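Local atomic coordinates of RagB/SusD domain protein (PDB entry 5J90), a protein that binds chitin as a SusD-like protein and probably serves at the outer membrane in chitin capture and uptake. Residues A[37-42]-A[90-95]; A[119-124]-A[166-171]; A[313-318]-A[388-393]; A[401-406]-A[420-425]. One frame throughout, in Å; residues are numbered along the deposited sequence.

The four interactions follow one another along the chain without overlapping, all within the SusD/RagB family region. Interactions 1 and 2 are neighbours, with centres about 18 Å apart: the first sets the loop 37-42 against helix 83-108, the second packs helix 113-134 on helix 154-177, and Phe-37 and Ile-40 rest on Leu-122 between them. Interactions 3 and 4, with centres about 24 Å apart, share the long loop joining helix 373-378 to helix 413-428. Interactions 2 and 3, with centres about 44 Å apart, stand on opposite sides of the chain's centre. Interaction 2 is helix on helix, interactions 1 and 4 set a loop against a helix, and interaction 3 joins two loops, so the contacts sample both the helical scaffold and its connections.

Interaction 1: A[37-42]-A[90-95]; sequences FNNIQV and WDYGYK. With EDO (1,2-ethanediol), chain C.
Asn-39 and Gly-93 bring their CA atoms within 6.7 Å where the irregular segment 37-42 passes one turn of helix 83-108, and Tyr-92 of that helix carries the side-chain contact. Val-42 meets it with one methyl: CG2 lies 4.0 Å from Tyr-92 CB and equally near CD2, the two side chains crossing at about a right angle. This branch stands beside the backbone N of Val-42 while CG1 takes the position anti to it (chi1 174°). Asn-39 comes to the ring edge, its OD1 4.1 Å from Tyr-92 CD2 and near the ring plane, with amide and ring planes 34° apart. The ND2 of that amide is bonded to the carbonyl oxygen of Pro-35 in helix 33-37. At the far end of the ring, Tyr-92 OH is hydrogen-bonded to O1 of a 1,2-ethanediol, probably a crystallisation additive, at 2.5 Å, so short that the exact placement of the diol is doubtful. A serine in place of Tyr-92 would probably leave Val-42 CG2 and Asn-39 OD1 without their ring neighbour and open a gap between loop and helix. Val-48 of helix 46-54 touches both Val-42 and Tyr-92, while Gln-52 bonds to the backbone of Ile-40 and Val-42. The arrangement is loop-on-helix packing, joining the connection between helices 33-37 and 46-54 to the helical part of the SusD fold.

Interaction 2: A[119-124]-A[166-171]; sequences SLILKV and DTAVAE
Antiparallel helix packing, of the kind from which the TPR-like part of SusD proteins is built, joins Leu-120 and Ile-121 of helix 113-134 to Thr-167 and Ala-168 of helix 154-177. The axes of the two short helical segments approach to 9.2 Å, with their directions 145° apart. Ala-168 is central: its CA is 6.4 Å from that of Leu-120, and its small methyl is consistent with so close a backbone approach. Ile-121 reaches that methyl along its longer branch, CG1 lying 3.6 Å from Ala-168 CB and CD1 4.0 Å from the same carbon. With chi1 at -59°, CG1 lies beside the backbone N, opposite the carbonyl carbon, which carries the ethyl arm across to the facing helix. Leu-120 adds a looser touch to the same methyl, its CB 4.3 Å from Ala-168 CB. Farther out, its CD1 meets Thr-167 CG2 at 3.9 Å, the two side chains crossing at a slant. Thr-167 thus turns its methyl to the contact, while its OG1 bonds back to the carbonyl oxygen of Ala-163 in its own helix. The pairing extends beyond this apolar patch: Ala-117 also packs on Ala-168, and Lys-123 makes a salt bridge to Glu-164. Phe-202 of helix 196-213 touches Ile-121, so a third helix joins the pair. Such successive packed helices are characteristic of the alpha-helical scaffold of the SusD family.

Interaction 3: A[313-318]-A[388-393]; sequences QDFSGI and VDPNFP
Phe-315 gives most surface to this contact, followed by Asp-389 and Pro-390, and the closest approaches are made by CZ, at the far end of the ring. Phe-315 CZ lies 3.6 Å from Asp-389 OD1, which sits at the ring edge. The carboxylate stands steeply to the ring, their planes 80° apart. Because OD1 lies near the ring plane, the slightly positive C-H edge probably faces it. Asp-389 can offer OD1 in this way because CG is anti to the backbone N (chi1 -173°), swinging the acid toward the facing loop. Its other oxygen, OD2, is bonded to His-312 NE2 and Asn-395 ND2, which fix the rotation of the carboxylate. Pro-390 adds a looser apolar touch, CD to Phe-315 CZ at 4.3 Å. Both residues begin a type I beta turn from Asp-389 to Phe-392, closed by Phe-392 N to Asp-389 O at 2.9 Å. Beyond the two segments, the ring of Phe-315 also meets Phe-293 edge-to-face and the ring of His-312. The contact is a loop-to-loop junction in which an aromatic ring end is seated against the start of a beta turn, joining the connection from helix 283-286 to strand 326-328 with the one between helices 373-378 and 413-428.

Interaction 4: A[401-406]-A[420-425]; sequences NNVTVA and IITQKW
Asn-401 and Thr-422 are linked by a hydrogen bond, ND2 to OG1 at 3.0 Å, nearly straight with an N-H...O angle of 167°. The hydroxyl oxygen lies close to the amide plane, only 7° out of it, and the two side chains arrive from opposite directions. Asn-401 extends to the helix with CG on the far side from its own backbone N (chi1 -158°), while the methyl of Thr-422 also sits near the amide, CG2 3.5 Å from ND2. Val-403 CG1 flanks the hydroxyl at 4.2 Å from Thr-422 OG1. One residue on, Gln-423 bends at chi2 and brings NE2 to 3.8 Å from Val-405 CG2, the two side chains crossing at about a right angle; the strongest polar partner of Gln-423 is Tyr-376, outside both segments.

Farther out, the bonded pair is fixed from both ends. Asn-401 OD1 accepts from Lys-446 N and Gln-418 NE2, and Thr-422 OG1 is also bonded to the carbonyl oxygen of Gln-418, one turn earlier in helix 413-428. Lys-419 NZ reaches the carbonyl oxygens of Thr-404 and Ala-406, tying the same loop to the same helix. With a leucine at Asn-401, Thr-422 OG1 would probably lose its donor across the contact and Lys-446 N and Gln-418 NE2 their side-chain acceptor. The chemistry implies that this buried amide is held in a fixed orientation by bonds at both its oxygen and its nitrogen, so that polar groups are satisfied inside the protein while valine methyls lie against the hydroxyl and the glutamine amide.

Interaction 1: A[37-42]-A[90-95]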
loop_
_atom_site.group_PDB
_atom_site.type_symbol
_atom_site.label_atom_id
_atom_site.label_comp_id
_atom_site.label_asym_id
_atom_site.label_seq_id
_atom_site.Cartn_x
_atom_site.Cartn_y
_atom_site.Cartn_z
ATOM N N PHE A 37 20.778 -3.936 25.364
ATOM C CA PHE A 37 21.823 -4.618 24.608
ATOM C C PHE A 37 21.555 -6.107 24.452
ATOM O O PHE A 37 21.864 -6.697 23.415
ATOM C CB PHE A 37 23.178 -4.460 25.315
ATOM C CG PHE A 37 23.817 -3.106 25.139
ATOM C CD1 PHE A 37 24.043 -2.574 23.875
ATOM C CD2 PHE A 37 24.214 -2.367 26.250
ATOM C CE1 PHE A 37 24.652 -1.336 23.730
ATOM C CE2 PHE A 37 24.820 -1.132 26.107
ATOM C CZ PHE A 37 25.038 -0.613 24.844
ATOM N N ASN A 38 20.992 -6.713 25.495
ATOM C CA ASN A 38 20.832 -8.161 25.541
ATOM C C ASN A 38 19.538 -8.676 24.921
ATOM O O ASN A 38 19.313 -9.883 24.870
ATOM C CB ASN A 38 20.938 -8.671 26.985
ATOM C CG ASN A 38 22.356 -8.654 27.503
ATOM O OD1 ASN A 38 23.312 -8.792 26.735
ATOM N ND2 ASN A 38 22.505 -8.470 28.808
ATOM N N ASN A 39 18.693 -7.763 24.446
ATOM C CA ASN A 39 17.365 -8.169 23.967
ATOM C C ASN A 39 16.904 -7.560 22.653
ATOM O O ASN A 39 15.733 -7.658 22.317
ATOM C CB ASN A 39 16.296 -7.967 25.049
ATOM C CG ASN A 39 16.484 -8.901 26.231
ATOM O OD1 ASN A 39 16.064 -10.064 26.197
ATOM N ND2 ASN A 39 17.130 -8.407 27.276
ATOM N N ILE A 40 17.806 -6.933 21.908
ATOM C CA ILE A 40 17.490 -6.579 20.522
ATOM C C ILE A 40 17.300 -7.892 19.773
ATOM O O ILE A 40 16.239 -8.149 19.193
ATOM C CB ILE A 40 18.586 -5.708 19.893
ATOM C CG1 ILE A 40 18.663 -4.376 20.638
ATOM C CG2 ILE A 40 18.330 -5.497 18.392
ATOM C CD1 ILE A 40 19.983 -3.661 20.460
ATOM N N GLN A 41 18.329 -8.737 19.804
ATOM C CA GLN A 41 18.147 -10.172 19.651
ATOM C C GLN A 41 18.280 -10.766 21.041
ATOM O O GLN A 41 19.270 -10.513 21.731
ATOM C CB GLN A 41 19.200 -10.775 18.722
ATOM C CG GLN A 41 19.021 -10.335 17.292
ATOM C CD GLN A 41 19.912 -11.098 16.343
ATOM O OE1 GLN A 41 20.979 -11.588 16.722
ATOM N NE2 GLN A 41 19.477 -11.218 15.100
ATOM N N VAL A 42 17.285 -11.531 21.476
ATOM C CA VAL A 42 17.341 -12.099 22.820
ATOM C C VAL A 42 18.477 -13.108 22.922
ATOM O O VAL A 42 18.469 -14.141 22.256
ATOM C CB VAL A 42 16.006 -12.737 23.225
ATOM C CG1 VAL A 42 16.150 -13.455 24.566
ATOM C CG2 VAL A 42 14.921 -11.668 23.292
ATOM N N TRP A 90 6.950 -9.487 20.577
ATOM C CA TRP A 90 6.387 -8.300 21.193
ATOM C C TRP A 90 6.724 -8.255 22.682
ATOM O O TRP A 90 7.196 -7.236 23.206
ATOM C CB TRP A 90 4.871 -8.309 20.985
ATOM C CG TRP A 90 4.143 -7.099 21.478
ATOM C CD1 TRP A 90 3.774 -6.815 22.765
ATOM C CD2 TRP A 90 3.652 -6.022 20.676
ATOM N NE1 TRP A 90 3.098 -5.614 22.812
ATOM C CE2 TRP A 90 3.009 -5.108 21.539
ATOM C CE3 TRP A 90 3.698 -5.737 19.305
ATOM C CZ2 TRP A 90 2.412 -3.934 21.073
ATOM C CZ3 TRP A 90 3.106 -4.570 18.849
ATOM C CH2 TRP A 90 2.484 -3.684 19.727
ATOM N N ASP A 91 6.487 -9.366 23.372
ATOM C CA ASP A 91 6.591 -9.353 24.826
ATOM C C ASP A 91 8.028 -9.096 25.302
ATOM O O ASP A 91 8.253 -8.255 26.180
ATOM C CB ASP A 91 5.977 -10.624 25.423
ATOM C CG ASP A 91 4.472 -10.719 25.166
ATOM O OD1 ASP A 91 3.828 -9.664 25.033
ATOM O OD2 ASP A 91 3.935 -11.848 25.087
ATOM N N TYR A 92 9.006 -9.756 24.681
ATOM C CA TYR A 92 10.397 -9.530 25.069
ATOM C C TYR A 92 10.928 -8.163 24.641
ATOM O O TYR A 92 11.662 -7.516 25.386
ATOM C CB TYR A 92 11.310 -10.667 24.590
ATOM C CG TYR A 92 11.348 -11.808 25.581
ATOM C CD1 TYR A 92 10.291 -12.704 25.675
ATOM C CD2 TYR A 92 12.425 -11.969 26.442
ATOM C CE1 TYR A 92 10.306 -13.737 26.593
ATOM C CE2 TYR A 92 12.445 -13.002 27.370
ATOM C CZ TYR A 92 11.382 -13.874 27.435
ATOM O OH TYR A 92 11.393 -14.912 28.352
ATOM N N GLY A 93 10.530 -7.703 23.457
ATOM C CA GLY A 93 10.943 -6.397 22.977
ATOM C C GLY A 93 10.435 -5.261 23.845
ATOM O O GLY A 93 11.171 -4.347 24.200
ATOM N N TYR A 94 9.151 -5.304 24.186
ATOM C CA TYR A 94 8.595 -4.232 24.995
ATOM C C TYR A 94 9.097 -4.256 26.441
ATOM O O TYR A 94 9.356 -3.206 27.029
ATOM C CB TYR A 94 7.059 -4.222 24.930
ATOM C CG TYR A 94 6.578 -3.451 23.722
ATOM C CD1 TYR A 94 6.293 -4.103 22.529
ATOM C CD2 TYR A 94 6.460 -2.070 23.767
ATOM C CE1 TYR A 94 5.881 -3.390 21.407
ATOM C CE2 TYR A 94 6.053 -1.341 22.647
ATOM C CZ TYR A 94 5.764 -2.021 21.478
ATOM O OH TYR A 94 5.361 -1.320 20.360
ATOM N N LYS A 95 9.257 -5.452 26.997
ATOM C CA LYS A 95 9.678 -5.564 28.386
ATOM C C LYS A 95 11.120 -5.100 28.585
ATOM O O LYS A 95 11.454 -4.505 29.611
ATOM C CB LYS A 95 9.524 -7.010 28.860
ATOM C CG LYS A 95 9.941 -7.255 30.304
ATOM C CD LYS A 95 8.843 -6.843 31.268
ATOM C CE LYS A 95 9.268 -7.059 32.714
ATOM N NZ LYS A 95 8.175 -6.703 33.658
HETATM C C1 EDO C . 9.243 -16.810 29.029
HETATM O O1 EDO C . 9.680 -15.825 29.972
HETATM C C2 EDO C . 7.733 -16.964 29.136
HETATM O O2 EDO C . 7.109 -15.686 28.961
#

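Interaction 2: A[119-124]-A[166-171]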
loop_
_atom_site.group_PDB
_atom_site.type_symbol
_atom_site.label_atom_id
_atom_site.label_comp_id
_atom_site.label_asym_id
_atom_site.label_seq_id
_atom_site.Cartn_x
_atom_site.Cartn_y
_atom_site.Cartn_z
ATOM N N SER A 119 20.386 6.179 24.688
ATOM C CA SER A 119 19.176 5.367 24.834
ATOM C C SER A 119 18.285 5.487 23.598
ATOM O O SER A 119 17.664 4.499 23.197
ATOM C CB SER A 119 18.389 5.710 26.112
ATOM O OG SER A 119 17.647 6.909 25.985
ATOM N N LEU A 120 18.243 6.670 22.985
ATOM C CA LEU A 120 17.434 6.868 21.778
ATOM C C LEU A 120 17.962 6.051 20.601
ATOM O O LEU A 120 17.191 5.467 19.834
ATOM C CB LEU A 120 17.363 8.349 21.399
ATOM C CG LEU A 120 16.524 9.240 22.320
ATOM C CD1 LEU A 120 16.640 10.690 21.883
ATOM C CD2 LEU A 120 15.065 8.779 22.323
ATOM N N ILE A 121 19.280 6.014 20.439
ATOM C CA ILE A 121 19.865 5.235 19.355
ATOM C C ILE A 121 19.556 3.749 19.530
ATOM O O ILE A 121 19.135 3.070 18.588
ATOM C CB ILE A 121 21.384 5.479 19.237
ATOM C CG1 ILE A 121 21.650 6.964 18.980
ATOM C CG2 ILE A 121 21.981 4.621 18.129
ATOM C CD1 ILE A 121 23.141 7.347 19.066
ATOM N N LEU A 122 19.751 3.238 20.742
ATOM C CA LEU A 122 19.419 1.845 21.030
ATOM C C LEU A 122 17.924 1.568 20.875
ATOM O O LEU A 122 17.529 0.502 20.399
ATOM C CB LEU A 122 19.874 1.474 22.441
ATOM C CG LEU A 122 21.318 1.021 22.541
ATOM C CD1 LEU A 122 21.707 0.908 24.008
ATOM C CD2 LEU A 122 21.489 -0.309 21.822
ATOM N N LYS A 123 17.104 2.531 21.291
ATOM C CA LYS A 123 15.657 2.428 21.161
ATOM C C LYS A 123 15.263 2.240 19.695
ATOM O O LYS A 123 14.491 1.330 19.368
ATOM C CB LYS A 123 14.990 3.683 21.719
ATOM C CG LYS A 123 13.468 3.674 21.680
ATOM C CD LYS A 123 12.947 5.066 22.023
ATOM C CE LYS A 123 11.423 5.097 22.160
ATOM N NZ LYS A 123 10.940 6.486 22.350
ATOM N N VAL A 124 15.796 3.088 18.819
ATOM C CA VAL A 124 15.455 2.993 17.407
ATOM C C VAL A 124 15.995 1.679 16.821
ATOM O O VAL A 124 15.310 1.013 16.036
ATOM C CB VAL A 124 15.951 4.223 16.635
ATOM C CG1 VAL A 124 15.711 4.043 15.133
ATOM C CG2 VAL A 124 15.245 5.479 17.147
ATOM N N ASP A 166 17.739 12.461 15.118
ATOM C CA ASP A 166 18.172 13.868 15.053
ATOM C C ASP A 166 18.620 14.359 16.428
ATOM O O ASP A 166 19.682 14.968 16.560
ATOM C CB ASP A 166 17.047 14.794 14.566
ATOM C CG ASP A 166 16.704 14.607 13.103
ATOM O OD1 ASP A 166 17.542 14.088 12.331
ATOM O OD2 ASP A 166 15.574 15.017 12.735
ATOM N N THR A 167 17.803 14.099 17.442
ATOM C CA THR A 167 18.107 14.526 18.808
ATOM C C THR A 167 19.411 13.903 19.307
ATOM O O THR A 167 20.291 14.606 19.827
ATOM C CB THR A 167 16.957 14.153 19.744
ATOM O OG1 THR A 167 15.779 14.869 19.344
ATOM C CG2 THR A 167 17.289 14.506 21.189
ATOM N N ALA A 168 19.553 12.593 19.124
ATOM C CA ALA A 168 20.748 11.881 19.577
ATOM C C ALA A 168 22.021 12.360 18.880
ATOM O O ALA A 168 23.056 12.582 19.523
ATOM C CB ALA A 168 20.576 10.387 19.383
ATOM N N VAL A 169 21.953 12.506 17.563
ATOM C CA VAL A 169 23.107 12.946 16.788
ATOM C C VAL A 169 23.546 14.356 17.178
ATOM O O VAL A 169 24.744 14.619 17.333
ATOM C CB VAL A 169 22.826 12.855 15.266
ATOM C CG1 VAL A 169 23.880 13.619 14.477
ATOM C CG2 VAL A 169 22.790 11.398 14.826
ATOM N N ALA A 170 22.592 15.261 17.360
ATOM C CA ALA A 170 22.935 16.634 17.734
ATOM C C ALA A 170 23.584 16.674 19.113
ATOM O O ALA A 170 24.594 17.352 19.306
ATOM C CB ALA A 170 21.701 17.512 17.699
ATOM N N GLU A 171 23.023 15.938 20.064
ATOM C CA GLU A 171 23.525 15.949 21.438
ATOM C C GLU A 171 24.942 15.388 21.525
ATOM O O GLU A 171 25.832 16.007 22.127
ATOM C CB GLU A 171 22.585 15.174 22.369
ATOM C CG GLU A 171 23.059 15.116 23.818
ATOM C CD GLU A 171 23.053 16.472 24.501
ATOM O OE1 GLU A 171 22.161 17.290 24.196
ATOM O OE2 GLU A 171 23.939 16.718 25.349
#

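Interaction 3: A[313-318]-A[388-393]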
loop_
_atom_site.group_PDB
_atom_site.type_symbol
_atom_site.label_atom_id
_atom_site.label_comp_id
_atom_site.label_asym_id
_atom_site.label_seq_id
_atom_site.Cartn_x
_atom_site.Cartn_y
_atom_site.Cartn_z
ATOM N N GLN A 313 17.963 -33.394 9.373
ATOM C CA GLN A 313 18.732 -32.856 10.497
ATOM C C GLN A 313 20.239 -32.922 10.279
ATOM O O GLN A 313 20.993 -32.193 10.924
ATOM C CB GLN A 313 18.373 -33.559 11.803
ATOM C CG GLN A 313 18.985 -34.943 11.935
ATOM C CD GLN A 313 18.434 -35.696 13.120
ATOM O OE1 GLN A 313 17.523 -35.226 13.798
ATOM N NE2 GLN A 313 18.984 -36.879 13.379
ATOM N N ASP A 314 20.677 -33.813 9.392
ATOM C CA ASP A 314 22.098 -33.980 9.131
ATOM C C ASP A 314 22.573 -33.257 7.873
ATOM O O ASP A 314 23.686 -33.481 7.398
ATOM C CB ASP A 314 22.484 -35.468 9.113
ATOM C CG ASP A 314 22.485 -36.080 10.502
ATOM O OD1 ASP A 314 22.708 -35.341 11.488
ATOM O OD2 ASP A 314 22.267 -37.309 10.611
ATOM N N PHE A 315 21.737 -32.357 7.355
ATOM C CA PHE A 315 22.197 -31.387 6.358
ATOM C C PHE A 315 23.139 -30.376 7.040
ATOM O O PHE A 315 23.406 -30.486 8.242
ATOM C CB PHE A 315 20.993 -30.675 5.719
ATOM C CG PHE A 315 20.312 -31.472 4.621
ATOM C CD1 PHE A 315 19.919 -32.789 4.831
ATOM C CD2 PHE A 315 20.053 -30.894 3.387
ATOM C CE1 PHE A 315 19.294 -33.511 3.827
ATOM C CE2 PHE A 315 19.429 -31.613 2.376
ATOM C CZ PHE A 315 19.044 -32.925 2.602
ATOM N N SER A 316 23.639 -29.388 6.302
ATOM C CA SER A 316 24.629 -28.464 6.861
ATOM C C SER A 316 24.121 -27.627 8.033
ATOM O O SER A 316 23.029 -27.056 7.980
ATOM C CB SER A 316 25.185 -27.528 5.783
ATOM O OG SER A 316 26.098 -28.196 4.924
ATOM N N GLY A 317 24.921 -27.540 9.089
ATOM C CA GLY A 317 24.589 -26.694 10.217
ATOM C C GLY A 317 25.064 -25.264 10.008
ATOM O O GLY A 317 25.799 -24.968 9.065
ATOM N N ILE A 318 24.634 -24.372 10.896
ATOM C CA ILE A 318 25.122 -23.000 10.890
ATOM C C ILE A 318 26.551 -23.029 11.425
ATOM O O ILE A 318 26.852 -23.752 12.381
ATOM C CB ILE A 318 24.229 -22.071 11.739
ATOM C CG1 ILE A 318 22.744 -22.277 11.393
ATOM C CG2 ILE A 318 24.655 -20.618 11.552
ATOM C CD1 ILE A 318 22.416 -22.136 9.910
ATOM N N VAL A 388 18.912 -29.398 -5.137
ATOM C CA VAL A 388 18.490 -30.792 -5.051
ATOM C C VAL A 388 18.427 -31.276 -3.606
ATOM O O VAL A 388 19.369 -31.092 -2.835
ATOM C CB VAL A 388 19.458 -31.713 -5.832
ATOM C CG1 VAL A 388 19.111 -33.186 -5.604
ATOM C CG2 VAL A 388 19.439 -31.378 -7.310
ATOM N N ASP A 389 17.302 -31.889 -3.255
ATOM C CA ASP A 389 17.143 -32.615 -2.001
ATOM C C ASP A 389 17.237 -34.092 -2.386
ATOM O O ASP A 389 16.249 -34.675 -2.830
ATOM C CB ASP A 389 15.770 -32.305 -1.390
ATOM C CG ASP A 389 15.588 -32.896 -0.004
ATOM O OD1 ASP A 389 16.385 -33.775 0.383
ATOM O OD2 ASP A 389 14.634 -32.491 0.699
ATOM N N PRO A 390 18.430 -34.693 -2.227
ATOM C CA PRO A 390 18.743 -35.994 -2.844
ATOM C C PRO A 390 17.685 -37.083 -2.634
ATOM O O PRO A 390 17.278 -37.721 -3.608
ATOM C CB PRO A 390 20.067 -36.377 -2.180
ATOM C CG PRO A 390 20.708 -35.063 -1.862
ATOM C CD PRO A 390 19.561 -34.181 -1.433
ATOM N N ASN A 391 17.229 -37.278 -1.401
ATOM C CA ASN A 391 16.250 -38.327 -1.124
ATOM C C ASN A 391 14.790 -37.889 -1.230
ATOM O O ASN A 391 13.877 -38.699 -1.043
ATOM C CB ASN A 391 16.516 -38.961 0.243
ATOM C CG ASN A 391 17.859 -39.656 0.304
ATOM O OD1 ASN A 391 18.356 -40.152 -0.704
ATOM N ND2 ASN A 391 18.458 -39.684 1.487
ATOM N N PHE A 392 14.571 -36.610 -1.525
ATOM C CA PHE A 392 13.219 -36.076 -1.667
ATOM C C PHE A 392 13.155 -35.083 -2.822
ATOM O O PHE A 392 13.051 -33.871 -2.608
ATOM C CB PHE A 392 12.766 -35.417 -0.361
ATOM C CG PHE A 392 12.847 -36.328 0.830
ATOM C CD1 PHE A 392 11.802 -37.185 1.134
ATOM C CD2 PHE A 392 13.977 -36.341 1.634
ATOM C CE1 PHE A 392 11.876 -38.034 2.225
ATOM C CE2 PHE A 392 14.057 -37.189 2.727
ATOM C CZ PHE A 392 13.005 -38.037 3.021
ATOM N N PRO A 393 13.220 -35.592 -4.058
ATOM C CA PRO A 393 13.307 -34.745 -5.253
ATOM C C PRO A 393 12.100 -33.827 -5.449
ATOM O O PRO A 393 12.202 -32.872 -6.219
ATOM C CB PRO A 393 13.423 -35.758 -6.404
ATOM C CG PRO A 393 12.925 -37.053 -5.841
ATOM C CD PRO A 393 13.284 -37.029 -4.389
#

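Interaction 4: A[401-406]-A[420-425]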
loop_
_atom_site.group_PDB
_atom_site.type_symbol
_atom_site.label_atom_id
_atom_site.label_comp_id
_atom_site.label_asym_id
_atom_site.label_seq_id
_atom_site.Cartn_x
_atom_site.Cartn_y
_atom_site.Cartn_z
ATOM N N ASN A 401 17.584 -16.969 -8.531
ATOM C CA ASN A 401 18.319 -15.703 -8.478
ATOM C C ASN A 401 19.390 -15.710 -9.561
ATOM O O ASN A 401 20.570 -16.003 -9.315
ATOM C CB ASN A 401 18.926 -15.441 -7.091
ATOM C CG ASN A 401 19.209 -13.963 -6.854
ATOM O OD1 ASN A 401 18.336 -13.117 -7.053
ATOM N ND2 ASN A 401 20.427 -13.642 -6.454
ATOM N N ASN A 402 18.955 -15.414 -10.778
ATOM C CA ASN A 402 19.783 -15.655 -11.952
ATOM C C ASN A 402 20.466 -14.384 -12.408
ATOM O O ASN A 402 20.052 -13.728 -13.360
ATOM C CB ASN A 402 18.941 -16.305 -13.047
ATOM C CG ASN A 402 18.299 -17.595 -12.575
ATOM O OD1 ASN A 402 18.923 -18.381 -11.854
ATOM N ND2 ASN A 402 17.044 -17.813 -12.952
ATOM N N VAL A 403 21.512 -14.037 -11.672
ATOM C CA VAL A 403 22.275 -12.824 -11.892
ATOM C C VAL A 403 23.723 -13.112 -11.497
ATOM O O VAL A 403 23.980 -13.873 -10.559
ATOM C CB VAL A 403 21.694 -11.647 -11.052
ATOM C CG1 VAL A 403 21.817 -11.926 -9.560
ATOM C CG2 VAL A 403 22.356 -10.338 -11.410
ATOM N N THR A 404 24.669 -12.525 -12.218
ATOM C CA THR A 404 26.077 -12.696 -11.890
ATOM C C THR A 404 26.526 -11.621 -10.906
ATOM O O THR A 404 25.798 -10.665 -10.626
ATOM C CB THR A 404 26.962 -12.587 -13.142
ATOM O OG1 THR A 404 26.815 -11.280 -13.700
ATOM C CG2 THR A 404 26.561 -13.625 -14.172
ATOM N N VAL A 405 27.745 -11.758 -10.402
ATOM C CA VAL A 405 28.289 -10.768 -9.489
ATOM C C VAL A 405 28.734 -9.501 -10.217
ATOM O O VAL A 405 28.458 -8.393 -9.763
ATOM C CB VAL A 405 29.476 -11.328 -8.675
ATOM C CG1 VAL A 405 30.063 -10.236 -7.799
ATOM C CG2 VAL A 405 29.036 -12.503 -7.817
ATOM N N ALA A 406 29.421 -9.663 -11.350
ATOM C CA ALA A 406 30.072 -8.542 -12.025
ATOM C C ALA A 406 29.127 -7.398 -12.375
ATOM O O ALA A 406 28.035 -7.619 -12.902
ATOM C CB ALA A 406 30.794 -9.026 -13.287
ATOM N N ILE A 420 23.040 -5.555 -6.204
ATOM C CA ILE A 420 23.309 -4.904 -4.924
ATOM C C ILE A 420 22.653 -5.636 -3.750
ATOM O O ILE A 420 23.304 -5.943 -2.743
ATOM C CB ILE A 420 22.846 -3.436 -4.958
ATOM C CG1 ILE A 420 23.743 -2.636 -5.906
ATOM C CG2 ILE A 420 22.869 -2.835 -3.561
ATOM C CD1 ILE A 420 23.180 -1.262 -6.280
ATOM N N ILE A 421 21.366 -5.932 -3.884
ATOM C CA ILE A 421 20.645 -6.572 -2.787
ATOM C C ILE A 421 21.114 -8.019 -2.577
ATOM O O ILE A 421 21.158 -8.495 -1.444
ATOM C CB ILE A 421 19.114 -6.506 -2.990
ATOM C CG1 ILE A 421 18.636 -5.047 -3.114
ATOM C CG2 ILE A 421 18.392 -7.215 -1.846
ATOM C CD1 ILE A 421 18.954 -4.177 -1.919
ATOM N N THR A 422 21.482 -8.719 -3.652
ATOM C CA THR A 422 22.013 -10.079 -3.495
ATOM C C THR A 422 23.286 -10.054 -2.643
ATOM O O THR A 422 23.429 -10.837 -1.700
ATOM C CB THR A 422 22.316 -10.731 -4.862
ATOM O OG1 THR A 422 21.094 -10.899 -5.588
ATOM C CG2 THR A 422 22.978 -12.096 -4.684
ATOM N N GLN A 423 24.192 -9.134 -2.957
ATOM C CA GLN A 423 25.439 -9.037 -2.202
ATOM C C GLN A 423 25.197 -8.548 -0.774
ATOM O O GLN A 423 25.854 -8.989 0.173
ATOM C CB GLN A 423 26.451 -8.178 -2.956
ATOM C CG GLN A 423 27.010 -8.911 -4.176
ATOM C CD GLN A 423 27.704 -10.215 -3.803
ATOM O OE1 GLN A 423 28.428 -10.288 -2.807
ATOM N NE2 GLN A 423 27.484 -11.256 -4.607
ATOM N N LYS A 424 24.221 -7.663 -0.618
ATOM C CA LYS A 424 23.823 -7.179 0.696
ATOM C C LYS A 424 23.283 -8.338 1.544
ATOM O O LYS A 424 23.640 -8.501 2.723
ATOM C CB LYS A 424 22.747 -6.114 0.484
ATOM C CG LYS A 424 22.409 -5.272 1.678
ATOM C CD LYS A 424 21.378 -4.227 1.227
ATOM C CE LYS A 424 20.969 -3.320 2.348
ATOM N NZ LYS A 424 19.714 -2.611 1.957
ATOM N N TRP A 425 22.440 -9.152 0.924
ATOM C CA TRP A 425 21.852 -10.322 1.562
ATOM C C TRP A 425 22.947 -11.302 2.015
ATOM O O TRP A 425 22.930 -11.772 3.153
ATOM C CB TRP A 425 20.873 -10.949 0.572
ATOM C CG TRP A 425 20.104 -12.188 0.978
ATOM C CD1 TRP A 425 18.879 -12.235 1.587
ATOM C CD2 TRP A 425 20.452 -13.549 0.679
ATOM N NE1 TRP A 425 18.465 -13.537 1.723
ATOM C CE2 TRP A 425 19.416 -14.367 1.181
ATOM C CE3 TRP A 425 21.550 -14.156 0.056
ATOM C CZ2 TRP A 425 19.433 -15.757 1.065
ATOM C CZ3 TRP A 425 21.571 -15.543 -0.047
ATOM C CH2 TRP A 425 20.521 -16.326 0.455
#